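PDB 2I7H: nitroreductase-like family protein from Bacillus cereus, which belongs to the nitroreductase family, whose members are typically dimeric flavoproteins, and binds flavin mononucleotide. Local coordinates for residues Arg17-Arg21 against Ala171-Lys175; Trp52-Ile58 against Pro93-Tyr99; Gly131-Lys137 against Ile162-Phe168. One frame throughout, in Å; residues are numbered along the deposited sequence. Where two conformers were deposited one is given.

In the fold
From the N terminus, Arg17-Arg21, in the loop after helix 10-16, meets Ala171-Lys175 only 150 residues later, closing contact 1, the widest loop, with contacts 2 and 3 nested inside it. Contact 2 closes first, joining strand 53-58 to strand 94-101 around two helices, 62-71 and 75-90. Contact 3 follows in series, pairing strand 132-137 with strand 157-167. Contacts 2 and 3 belong to one antiparallel sheet, because strands 94-101 and 157-167 are neighbours: Ala94 and Ile96 bond to Ile165 and Leu163. Contact 1 lies against the outer side of contact 3, Val20 N probably bonding to Cys134 O, and both touch FMN. Contacts 1 and 2 do not touch, but each reaches the second subunit.

Contact 1. Residues Arg17-Arg21 against Ala171-Lys175; sequences RRSVR and APEGK. With FMN (flavin mononucleotide), chain G.
Arg18 and Pro172 form the close-packed part of this loop-to-loop contact. CD of Arg18 lies 3.2 Å from O of Pro172, and its CB faces the proline ring at CD. The same ring also meets Ser19 and Val20: CG comes 3.3 Å from O of Ser19, and CD meets CG2 of Val20, whose side chain crosses the proline at about a right angle. Val20 is in turn backed by Trp128 of helix 106-129. Bends at chi2 (-81°) and chi3 (96°), about the CB-CG and CG-CD bonds, lay the Arg18 guanidinium with one face over CA of Gly174, 3.7 Å from NH1. This side is looser. A water bridges the two loops, accepting from Arg18 NH1 and donating to Pro172 O. CB of Glu173 points away from the arginine loop, and its carboxylate does not touch the guanidinium (Arg18 NH1 to Glu173 OE2 6.3 Å).

The neighbours of Arg18 grip the FMN. Arg17 NH1 and NH2 both donate to O3P, the latter adding a weak bond to O2P; Ser19 OG donates to O3P at 2.6 Å, and Ser19 N to O1P at 2.8 Å with a nearly straight bond (162°). Three donors therefore converge on O3P, which probably helps to balance the phosphate charge. Arg21, extended from CG to NE, reaches the pyrimidine edge of the isoalloxazine, far from the phosphate: NE binds O2 at 2.7 Å, while NH2 donates to N1 at 2.9 Å, N1 lying in the guanidinium plane. Asn45 and His46 of the second subunit also bond FMN. An arginine-rich loop binding both the phosphate and the N1-O2 edge, in a pocket shared between subunits, is typical of the nitroreductase fold.

Contact 2. Residues Trp52-Ile58 against Pro93-Tyr99; sequences WNCKLYI and PAQIVVY
Leu56 and Ile96 make the apolar centre, CD1 of the leucine lying 3.5 Å from CG1 of the isoleucine. With CG anti to the backbone N (chi1 167°), Leu56 also carries CD1 to CB of Ala94, at 3.9 Å. On the same face CB of Cys54 meets CG2 of Ile96, and Val98 continues the patch toward Thr116 and Met120 of helix 106-129. On the reverse face CE1 of Tyr57 touches CG2 of Val97. Farther along, Tyr99 folds its ring back over its partner strand: CB of Asn53 sits over one ring face, 3.6 Å from the centroid, in a CH-pi contact, and CG of Lys55 comes to CE1 at 3.7 Å. The backbones are joined by reciprocal N-H to O bonds at the antiparallel hydrogen-bonded pairs Asn53-Tyr99, Lys55-Val97 and Tyr57-Gln95. Among the polar groups of this face, Gln95 NE2 bonds to Phe89 O, whereas its OE1 is buried without a partner. At the edge, Lys55 NZ forms a salt bridge to Glu185 of the second subunit, where a strand pairs in parallel with residues 54-57. One face is thus apolar and the other mixed, and the sheet runs on across the dimer interface.

Contact 3. Residues Gly131-Lys137 against Ile162-Phe168; sequences GLGCVWK and ILHIGYF. With FMN (flavin mononucleotide), chain G.
Lys137 pairs with Ile162 through two backbone bonds, and its side chain then runs from this strand to the flavin. CB lies 3.3 Å from O of Ile162; CG stands over the face of the flavin pyrimidine ring, toward its N3-C4 rim, 3.7 Å from N3; CD is held between N3 and CD2 of His164, and CE stands over one face of that imidazole. Bends at chi2 (92°) and chi4 (72°) run the chain along the flavin face and bring NZ, above the ring plane, to O2, to which it donates at 3.1 Å. The neighbouring Trp136, on the other face of the sheet, takes methyl C7M of FMN over one indole face, toward its rim; its NE1 bonds to Val160 O. The strands belong to the antiparallel sheet of the nitroreductase fold, with 132-137 its outermost strand within the chain on this side, paired to 157-167 at Gly133-Gly166, Val135-His164 and Lys137-Ile162. At the far end CD2 of Leu132 sits squarely over the Tyr167 ring, 3.9 Å from its centroid, and meets CG2 of Ile165 at 3.8 Å. Phe168 sets its ring edge against N of Gly133, 3.5 Å from CD2, while a water accepts from Phe168 N and probably donates to O of Gly131, the positive-phi residue of the Schellman motif that ends helix 106-129.

Contact 1. Residues Arg17-Arg21 against Ala171-Lys175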
loop_
_atom_site.group_PDB
_atom_site.type_symbol
_atom_site.label_atom_id
_atom_site.label_comp_id
_atom_site.label_asym_id
_atom_site.label_seq_id
_atom_site.Cartn_x
_atom_site.Cartn_y
_atom_site.Cartn_z
ATOM N N ARG A 17 -11.797 9.268 2.014
ATOM C CA ARG A 17 -10.455 9.676 2.454
ATOM C C ARG A 17 -9.836 10.716 1.526
ATOM O O ARG A 17 -9.825 10.555 0.304
ATOM C CB ARG A 17 -9.518 8.447 2.548
ATOM C CG ARG A 17 -8.138 8.720 3.161
ATOM C CD ARG A 17 -6.996 7.872 2.497
ATOM N NE ARG A 17 -6.949 8.034 1.033
ATOM C CZ ARG A 17 -6.342 9.022 0.359
ATOM N NH1 ARG A 17 -5.698 9.997 0.987
ATOM N NH2 ARG A 17 -6.411 9.062 -0.977
ATOM N N ARG A 18 -9.354 11.797 2.128
ATOM C CA ARG A 18 -8.619 12.835 1.418
ATOM C C ARG A 18 -7.322 13.094 2.159
ATOM O O ARG A 18 -7.278 13.018 3.392
ATOM C CB ARG A 18 -9.406 14.159 1.379
ATOM C CG ARG A 18 -10.788 14.135 0.756
ATOM C CD ARG A 18 -10.709 14.214 -0.756
ATOM N NE ARG A 18 -10.779 12.846 -1.236
ATOM C CZ ARG A 18 -11.890 12.242 -1.644
ATOM N NH1 ARG A 18 -13.052 12.898 -1.730
ATOM N NH2 ARG A 18 -11.812 10.981 -1.997
ATOM N N SER A 19 -6.274 13.417 1.403
ATOM C CA SER A 19 -5.064 13.997 1.963
ATOM C C SER A 19 -5.407 15.359 2.559
ATOM O O SER A 19 -5.965 16.227 1.880
ATOM C CB SER A 19 -4.000 14.143 0.874
ATOM O OG SER A 19 -3.539 12.858 0.492
ATOM N N VAL A 20 -5.079 15.538 3.836
ATOM C CA VAL A 20 -5.388 16.768 4.549
ATOM C C VAL A 20 -4.056 17.397 4.941
ATOM O O VAL A 20 -3.186 16.724 5.487
ATOM C CB VAL A 20 -6.304 16.470 5.767
ATOM C CG1 VAL A 20 -6.393 17.658 6.698
ATOM C CG2 VAL A 20 -7.680 16.064 5.285
ATOM N N ARG A 21 -3.892 18.679 4.627
ATOM C CA ARG A 21 -2.609 19.331 4.780
ATOM C C ARG A 21 -2.698 20.496 5.757
ATOM O O ARG A 21 -1.679 21.117 6.084
ATOM C CB ARG A 21 -2.057 19.765 3.418
ATOM C CG ARG A 21 -1.914 18.594 2.427
ATOM C CD ARG A 21 -1.468 19.043 1.062
ATOM N NE ARG A 21 -1.080 17.916 0.211
ATOM C CZ ARG A 21 -1.868 17.307 -0.678
ATOM N NH1 ARG A 21 -3.116 17.686 -0.851
ATOM N NH2 ARG A 21 -1.408 16.300 -1.405
ATOM N N ALA A 171 -13.142 18.817 4.662
ATOM C CA ALA A 171 -12.455 17.874 3.775
ATOM C C ALA A 171 -12.146 18.596 2.452
ATOM O O ALA A 171 -13.032 19.264 1.892
ATOM C CB ALA A 171 -13.296 16.640 3.538
ATOM N N PRO A 172 -10.887 18.493 1.969
ATOM C CA PRO A 172 -10.573 18.927 0.615
ATOM C C PRO A 172 -11.452 18.189 -0.398
ATOM O O PRO A 172 -11.989 17.103 -0.113
ATOM C CB PRO A 172 -9.116 18.478 0.416
ATOM C CG PRO A 172 -8.574 18.230 1.721
ATOM C CD PRO A 172 -9.711 17.922 2.650
ATOM N N GLU A 173 -11.585 18.773 -1.576
ATOM C CA GLU A 173 -12.311 18.133 -2.656
ATOM C C GLU A 173 -11.545 17.005 -3.311
ATOM O O GLU A 173 -10.312 17.018 -3.360
ATOM C CB GLU A 173 -12.701 19.173 -3.686
ATOM C CG GLU A 173 -13.635 20.194 -3.124
ATOM C CD GLU A 173 -14.962 19.588 -2.734
ATOM O OE1 GLU A 173 -15.625 20.122 -1.825
ATOM O OE2 GLU A 173 -15.348 18.573 -3.335
ATOM N N GLY A 174 -12.276 16.020 -3.809
ATOM C CA GLY A 174 -11.682 14.907 -4.534
ATOM C C GLY A 174 -11.286 15.262 -5.961
ATOM O O GLY A 174 -11.600 16.354 -6.476
ATOM N N LYS A 175 -10.555 14.356 -6.593
ATOM C CA LYS A 175 -10.282 14.465 -8.012
ATOM C C LYS A 175 -10.737 13.170 -8.689
ATOM O O LYS A 175 -10.285 12.066 -8.355
ATOM C CB LYS A 175 -8.799 14.746 -8.253
ATOM C CG LYS A 175 -8.527 15.781 -9.308
ATOM C CD LYS A 175 -7.829 15.199 -10.522
ATOM C CE LYS A 175 -6.970 16.293 -11.209
ATOM N NZ LYS A 175 -5.794 15.740 -11.996
HETATM N N1 FMN G . 1.192 15.098 -0.884
HETATM C C2 FMN G . 1.968 16.220 -0.606
HETATM O O2 FMN G . 1.425 17.309 -0.432
HETATM N N3 FMN G . 3.345 16.106 -0.520
HETATM C C4 FMN G . 3.923 14.858 -0.721
HETATM O O4 FMN G . 5.123 14.757 -0.912
HETATM C C4A FMN G . 3.141 13.747 -0.997
HETATM N N5 FMN G . 3.758 12.523 -1.192
HETATM C C5A FMN G . 2.987 11.402 -1.486
HETATM C C6 FMN G . 3.659 10.209 -1.668
HETATM C C7 FMN G . 3.006 9.028 -1.946
HETATM C C7M FMN G . 3.801 7.760 -1.845
HETATM C C8 FMN G . 1.618 9.050 -2.058
HETATM C C8M FMN G . 0.905 7.738 -2.255
HETATM C C9 FMN G . 0.917 10.269 -1.872
HETATM C C9A FMN G . 1.590 11.473 -1.587
HETATM N N10 FMN G . 0.956 12.737 -1.391
HETATM C C10 FMN G . 1.750 13.854 -1.083
HETATM C "C1'" FMN G . -0.485 12.999 -1.785
HETATM C "C2'" FMN G . -0.587 13.400 -3.261
HETATM O "O2'" FMN G . 0.078 14.613 -3.467
HETATM C "C3'" FMN G . -1.988 13.462 -3.927
HETATM O "O3'" FMN G . -2.492 14.766 -4.139
HETATM C "C4'" FMN G . -3.097 12.735 -3.211
HETATM O "O4'" FMN G . -2.673 11.485 -2.728
HETATM C "C5'" FMN G . -4.260 12.570 -4.185
HETATM O "O5'" FMN G . -5.374 13.136 -3.518
HETATM P P FMN G . -5.999 12.387 -2.218
HETATM O O1P FMN G . -6.756 13.404 -1.385
HETATM O O2P FMN G . -6.961 11.359 -2.757
HETATM O O3P FMN G . -4.959 11.666 -1.369
HETATM O O HOH W 1 -14.064 15.540 -0.041
#

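Contact 2. Residues Trp52-Ile58 against Pro93-Tyr99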
loop_
_atom_site.group_PDB
_atom_site.type_symbol
_atom_site.label_atom_id
_atom_site.label_comp_id
_atom_site.label_asym_id
_atom_site.label_seq_id
_atom_site.Cartn_x
_atom_site.Cartn_y
_atom_site.Cartn_z
ATOM N N TRP A 52 7.906 -2.613 8.947
ATOM C CA TRP A 52 7.627 -1.207 9.262
ATOM C C TRP A 52 8.177 -0.816 10.647
ATOM O O TRP A 52 8.178 -1.628 11.573
ATOM C CB TRP A 52 6.117 -0.944 9.176
ATOM C CG TRP A 52 5.317 -2.039 9.813
ATOM C CD1 TRP A 52 5.174 -2.286 11.181
ATOM C CD2 TRP A 52 4.580 -3.085 9.145
ATOM N NE1 TRP A 52 4.388 -3.381 11.379
ATOM C CE2 TRP A 52 4.015 -3.909 10.162
ATOM C CE3 TRP A 52 4.346 -3.405 7.806
ATOM C CZ2 TRP A 52 3.227 -5.030 9.874
ATOM C CZ3 TRP A 52 3.549 -4.538 7.506
ATOM C CH2 TRP A 52 3.006 -5.333 8.552
ATOM N N ASN A 53 8.635 0.430 10.764
ATOM C CA ASN A 53 9.075 1.024 12.033
ATOM C C ASN A 53 8.645 2.465 11.983
ATOM O O ASN A 53 8.419 2.985 10.909
ATOM C CB ASN A 53 10.604 1.029 12.152
ATOM C CG ASN A 53 11.197 -0.342 12.175
ATOM O OD1 ASN A 53 11.512 -0.858 13.233
ATOM N ND2 ASN A 53 11.378 -0.938 11.012
ATOM N N CYS A 54 8.548 3.113 13.146
ATOM C CA CYS A 54 8.026 4.483 13.232
ATOM C C CYS A 54 8.781 5.373 14.200
ATOM O O CYS A 54 9.316 4.892 15.207
ATOM C CB CYS A 54 6.552 4.459 13.643
ATOM S SG CYS A 54 5.483 3.559 12.480
ATOM N N LYS A 55 8.826 6.673 13.892
ATOM C CA LYS A 55 9.125 7.696 14.901
ATOM C C LYS A 55 7.908 8.607 14.950
ATOM O O LYS A 55 7.442 9.080 13.911
ATOM C CB LYS A 55 10.392 8.488 14.572
ATOM C CG LYS A 55 11.436 7.685 13.842
ATOM C CD LYS A 55 12.838 8.027 14.217
ATOM C CE LYS A 55 13.311 7.019 15.241
ATOM N NZ LYS A 55 14.763 6.858 15.268
ATOM N N LEU A 56 7.356 8.806 16.138
ATOM C CA LEU A 56 6.228 9.713 16.299
ATOM C C LEU A 56 6.712 10.967 16.999
ATOM O O LEU A 56 7.236 10.891 18.097
ATOM C CB LEU A 56 5.096 9.051 17.115
ATOM C CG LEU A 56 3.952 9.946 17.638
ATOM C CD1 LEU A 56 2.999 10.441 16.559
ATOM C CD2 LEU A 56 3.155 9.238 18.743
ATOM N N TYR A 57 6.553 12.109 16.340
ATOM C CA TYR A 57 6.897 13.404 16.917
ATOM C C TYR A 57 5.615 14.118 17.273
ATOM O O TYR A 57 4.731 14.284 16.424
ATOM C CB TYR A 57 7.746 14.253 15.952
ATOM C CG TYR A 57 9.081 13.610 15.593
ATOM C CD1 TYR A 57 9.148 12.578 14.649
ATOM C CD2 TYR A 57 10.265 14.043 16.171
ATOM C CE1 TYR A 57 10.349 11.988 14.306
ATOM C CE2 TYR A 57 11.470 13.461 15.848
ATOM C CZ TYR A 57 11.500 12.417 14.916
ATOM O OH TYR A 57 12.678 11.811 14.586
ATOM N N ILE A 58 5.505 14.514 18.539
ATOM C CA ILE A 58 4.319 15.198 19.058
ATOM C C ILE A 58 4.715 16.258 20.071
ATOM O O ILE A 58 5.707 16.107 20.786
ATOM C CB ILE A 58 3.298 14.220 19.720
ATOM C CG1 ILE A 58 3.984 13.293 20.732
ATOM C CG2 ILE A 58 2.575 13.409 18.666
ATOM C CD1 ILE A 58 3.031 12.602 21.687
ATOM N N PRO A 93 -0.446 18.651 14.523
ATOM C CA PRO A 93 -0.384 17.925 15.805
ATOM C C PRO A 93 0.642 16.778 15.927
ATOM O O PRO A 93 1.209 16.584 17.000
ATOM C CB PRO A 93 -1.829 17.395 15.987
ATOM C CG PRO A 93 -2.654 18.345 15.270
ATOM C CD PRO A 93 -1.836 18.775 14.051
ATOM N N ALA A 94 0.844 16.006 14.868
ATOM C CA ALA A 94 1.745 14.864 14.935
ATOM C C ALA A 94 2.368 14.659 13.578
ATOM O O ALA A 94 1.744 14.946 12.548
ATOM C CB ALA A 94 0.990 13.587 15.400
ATOM N N GLN A 95 3.624 14.223 13.589
ATOM C CA GLN A 95 4.291 13.639 12.420
ATOM C C GLN A 95 4.706 12.221 12.759
ATOM O O GLN A 95 5.182 11.954 13.870
ATOM C CB GLN A 95 5.538 14.424 12.013
ATOM C CG GLN A 95 5.263 15.706 11.270
ATOM C CD GLN A 95 5.159 16.911 12.185
ATOM O OE1 GLN A 95 5.757 16.950 13.273
ATOM N NE2 GLN A 95 4.410 17.929 11.731
ATOM N N ILE A 96 4.519 11.321 11.800
ATOM C CA ILE A 96 4.998 9.952 11.897
ATOM C C ILE A 96 5.951 9.613 10.741
ATOM O O ILE A 96 5.540 9.531 9.586
ATOM C CB ILE A 96 3.845 8.927 12.014
ATOM C CG1 ILE A 96 3.013 9.249 13.262
ATOM C CG2 ILE A 96 4.419 7.516 12.178
ATOM C CD1 ILE A 96 1.867 8.332 13.500
ATOM N N VAL A 97 7.233 9.465 11.064
ATOM C CA VAL A 97 8.215 9.026 10.085
ATOM C C VAL A 97 8.116 7.492 10.023
ATOM O O VAL A 97 8.249 6.813 11.036
ATOM C CB VAL A 97 9.657 9.511 10.436
ATOM C CG1 VAL A 97 10.603 9.136 9.350
ATOM C CG2 VAL A 97 9.727 11.028 10.688
ATOM N N VAL A 98 7.802 6.964 8.855
ATOM C CA VAL A 98 7.671 5.509 8.678
ATOM C C VAL A 98 8.896 5.044 7.897
ATOM O O VAL A 98 9.178 5.552 6.797
ATOM C CB VAL A 98 6.397 5.116 7.901
ATOM C CG1 VAL A 98 6.355 3.608 7.681
ATOM C CG2 VAL A 98 5.084 5.640 8.619
ATOM N N TYR A 99 9.631 4.102 8.469
ATOM C CA TYR A 99 10.850 3.655 7.859
ATOM C C TYR A 99 11.007 2.137 7.957
ATOM O O TYR A 99 10.257 1.459 8.675
ATOM C CB TYR A 99 12.078 4.424 8.423
ATOM C CG TYR A 99 12.391 4.095 9.828
ATOM C CD1 TYR A 99 11.748 4.764 10.886
ATOM C CD2 TYR A 99 13.305 3.094 10.129
ATOM C CE1 TYR A 99 12.026 4.446 12.192
ATOM C CE2 TYR A 99 13.596 2.765 11.442
ATOM C CZ TYR A 99 12.942 3.441 12.468
ATOM O OH TYR A 99 13.230 3.110 13.768
#

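Contact 3. Residues Gly131-Lys137 against Ile162-Phe168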
loop_
_atom_site.group_PDB
_atom_site.type_symbol
_atom_site.label_atom_id
_atom_site.label_comp_id
_atom_site.label_asym_id
_atom_site.label_seq_id
_atom_site.Cartn_x
_atom_site.Cartn_y
_atom_site.Cartn_z
ATOM N N GLY A 131 -12.118 10.434 12.108
ATOM C CA GLY A 131 -12.075 11.880 11.851
ATOM C C GLY A 131 -10.700 12.539 11.783
ATOM O O GLY A 131 -10.597 13.773 11.680
ATOM N N LEU A 132 -9.639 11.741 11.862
ATOM C CA LEU A 132 -8.279 12.259 11.658
ATOM C C LEU A 132 -7.903 12.335 10.177
ATOM O O LEU A 132 -8.060 11.380 9.416
ATOM C CB LEU A 132 -7.247 11.409 12.386
ATOM C CG LEU A 132 -6.970 11.623 13.854
ATOM C CD1 LEU A 132 -6.095 10.472 14.336
ATOM C CD2 LEU A 132 -6.245 12.913 14.045
ATOM N N GLY A 133 -7.415 13.500 9.776
ATOM C CA GLY A 133 -6.884 13.669 8.447
ATOM C C GLY A 133 -5.386 13.476 8.483
ATOM O O GLY A 133 -4.750 13.582 9.541
ATOM N N CYS A 134 -4.823 13.151 7.330
ATOM C CA CYS A 134 -3.385 13.147 7.201
ATOM C C CYS A 134 -2.900 13.226 5.766
ATOM O O CYS A 134 -3.652 12.967 4.843
ATOM C CB CYS A 134 -2.770 11.956 7.929
ATOM S SG CYS A 134 -3.366 10.402 7.417
ATOM N N VAL A 135 -1.653 13.660 5.611
ATOM C CA VAL A 135 -0.921 13.538 4.357
ATOM C C VAL A 135 0.327 12.691 4.523
ATOM O O VAL A 135 1.050 12.819 5.515
ATOM C CB VAL A 135 -0.392 14.849 3.788
ATOM C CG1 VAL A 135 -1.070 15.177 2.497
ATOM C CG2 VAL A 135 -0.378 15.955 4.802
ATOM N N TRP A 136 0.565 11.880 3.497
ATOM C CA TRP A 136 1.706 11.001 3.347
ATOM C C TRP A 136 2.693 11.817 2.556
ATOM O O TRP A 136 2.463 12.114 1.386
ATOM C CB TRP A 136 1.266 9.817 2.503
ATOM C CG TRP A 136 2.266 8.763 2.201
ATOM C CD1 TRP A 136 3.638 8.893 2.096
ATOM C CD2 TRP A 136 1.963 7.417 1.866
ATOM N NE1 TRP A 136 4.209 7.682 1.790
ATOM C CE2 TRP A 136 3.202 6.760 1.610
ATOM C CE3 TRP A 136 0.758 6.674 1.793
ATOM C CZ2 TRP A 136 3.269 5.405 1.269
ATOM C CZ3 TRP A 136 0.826 5.322 1.484
ATOM C CH2 TRP A 136 2.094 4.702 1.222
ATOM N N LYS A 137 3.794 12.193 3.182
ATOM C CA LYS A 137 4.733 13.059 2.499
ATOM C C LYS A 137 5.926 12.308 1.994
ATOM O O LYS A 137 6.435 11.399 2.656
ATOM C CB LYS A 137 5.155 14.231 3.371
ATOM C CG LYS A 137 4.683 15.560 2.835
ATOM C CD LYS A 137 3.371 16.002 3.370
ATOM C CE LYS A 137 3.322 17.525 3.366
ATOM N NZ LYS A 137 3.195 18.141 1.993
ATOM N N ILE A 162 6.538 10.404 5.525
ATOM C CA ILE A 162 6.256 11.130 6.752
ATOM C C ILE A 162 4.785 11.449 6.719
ATOM O O ILE A 162 4.315 12.130 5.826
ATOM C CB ILE A 162 7.117 12.403 6.939
ATOM C CG1 ILE A 162 8.604 12.037 6.820
ATOM C CG2 ILE A 162 6.752 13.108 8.305
ATOM C CD1 ILE A 162 9.597 13.136 7.191
ATOM N N LEU A 163 4.047 10.918 7.682
ATOM C CA LEU A 163 2.625 11.193 7.766
ATOM C C LEU A 163 2.389 12.387 8.680
ATOM O O LEU A 163 2.861 12.399 9.806
ATOM C CB LEU A 163 1.865 9.977 8.294
ATOM C CG LEU A 163 1.810 8.697 7.482
ATOM C CD1 LEU A 163 1.666 7.586 8.485
ATOM C CD2 LEU A 163 0.619 8.739 6.507
ATOM N N HIS A 164 1.676 13.386 8.167
ATOM C CA HIS A 164 1.297 14.586 8.923
ATOM C C HIS A 164 -0.174 14.454 9.273
ATOM O O HIS A 164 -0.989 14.179 8.415
ATOM C CB HIS A 164 1.571 15.847 8.116
ATOM C CG HIS A 164 3.035 16.115 7.924
ATOM N ND1 HIS A 164 3.669 17.207 8.469
ATOM C CD2 HIS A 164 3.991 15.423 7.252
ATOM C CE1 HIS A 164 4.946 17.194 8.126
ATOM N NE2 HIS A 164 5.168 16.117 7.396
ATOM N N ILE A 165 -0.497 14.612 10.544
ATOM C CA ILE A 165 -1.760 14.109 11.072
ATOM C C ILE A 165 -2.408 15.119 12.002
ATOM O O ILE A 165 -1.734 15.754 12.798
ATOM C CB ILE A 165 -1.539 12.806 11.887
ATOM C CG1 ILE A 165 -0.742 11.787 11.081
ATOM C CG2 ILE A 165 -2.873 12.216 12.375
ATOM C CD1 ILE A 165 0.096 10.834 11.936
ATOM N N GLY A 166 -3.727 15.238 11.911
ATOM C CA GLY A 166 -4.501 15.972 12.909
ATOM C C GLY A 166 -5.950 16.090 12.502
ATOM O O GLY A 166 -6.331 15.690 11.392
ATOM N N TYR A 167 -6.765 16.618 13.405
ATOM C CA TYR A 167 -8.172 16.885 13.116
ATOM C C TYR A 167 -8.259 18.065 12.165
ATOM O O TYR A 167 -7.350 18.886 12.093
ATOM C CB TYR A 167 -8.969 17.131 14.418
ATOM C CG TYR A 167 -9.010 15.911 15.292
ATOM C CD1 TYR A 167 -8.194 15.808 16.427
ATOM C CD2 TYR A 167 -9.830 14.829 14.962
ATOM C CE1 TYR A 167 -8.214 14.649 17.222
ATOM C CE2 TYR A 167 -9.860 13.676 15.738
ATOM C CZ TYR A 167 -9.048 13.588 16.856
ATOM O OH TYR A 167 -9.092 12.446 17.614
ATOM N N PHE A 168 -9.343 18.135 11.416
ATOM C CA PHE A 168 -9.459 19.147 10.374
ATOM C C PHE A 168 -10.863 19.703 10.295
ATOM O O PHE A 168 -11.828 19.070 10.724
ATOM C CB PHE A 168 -9.033 18.581 9.005
ATOM C CG PHE A 168 -9.868 17.436 8.541
ATOM C CD1 PHE A 168 -10.905 17.637 7.642
ATOM C CD2 PHE A 168 -9.633 16.160 9.013
ATOM C CE1 PHE A 168 -11.697 16.558 7.229
ATOM C CE2 PHE A 168 -10.412 15.082 8.598
ATOM C CZ PHE A 168 -11.426 15.270 7.713
HETATM N N1 FMN G . 1.192 15.098 -0.884
HETATM C C2 FMN G . 1.968 16.220 -0.606
HETATM O O2 FMN G . 1.425 17.309 -0.432
HETATM N N3 FMN G . 3.345 16.106 -0.520
HETATM C C4 FMN G . 3.923 14.858 -0.721
HETATM O O4 FMN G . 5.123 14.757 -0.912
HETATM C C4A FMN G . 3.141 13.747 -0.997
HETATM N N5 FMN G . 3.758 12.523 -1.192
HETATM C C5A FMN G . 2.987 11.402 -1.486
HETATM C C6 FMN G . 3.659 10.209 -1.668
HETATM C C7 FMN G . 3.006 9.028 -1.946
HETATM C C7M FMN G . 3.801 7.760 -1.845
HETATM C C8 FMN G . 1.618 9.050 -2.058
HETATM C C8M FMN G . 0.905 7.738 -2.255
HETATM C C9 FMN G . 0.917 10.269 -1.872
HETATM C C9A FMN G . 1.590 11.473 -1.587
HETATM N N10 FMN G . 0.956 12.737 -1.391
HETATM C C10 FMN G . 1.750 13.854 -1.083
HETATM C "C1'" FMN G . -0.485 12.999 -1.785
HETATM C "C2'" FMN G . -0.587 13.400 -3.261
HETATM O "O2'" FMN G . 0.078 14.613 -3.467
HETATM C "C3'" FMN G . -1.988 13.462 -3.927
HETATM O "O3'" FMN G . -2.492 14.766 -4.139
HETATM C "C4'" FMN G . -3.097 12.735 -3.211
HETATM O "O4'" FMN G . -2.673 11.485 -2.728
HETATM C "C5'" FMN G . -4.260 12.570 -4.185
HETATM O "O5'" FMN G . -5.374 13.136 -3.518
HETATM P P FMN G . -5.999 12.387 -2.218
HETATM O O1P FMN G . -6.756 13.404 -1.385
HETATM O O2P FMN G . -6.961 11.359 -2.757
HETATM O O3P FMN G . -4.959 11.666 -1.369
HETATM O O HOH W 2 -11.620 16.379 11.713
#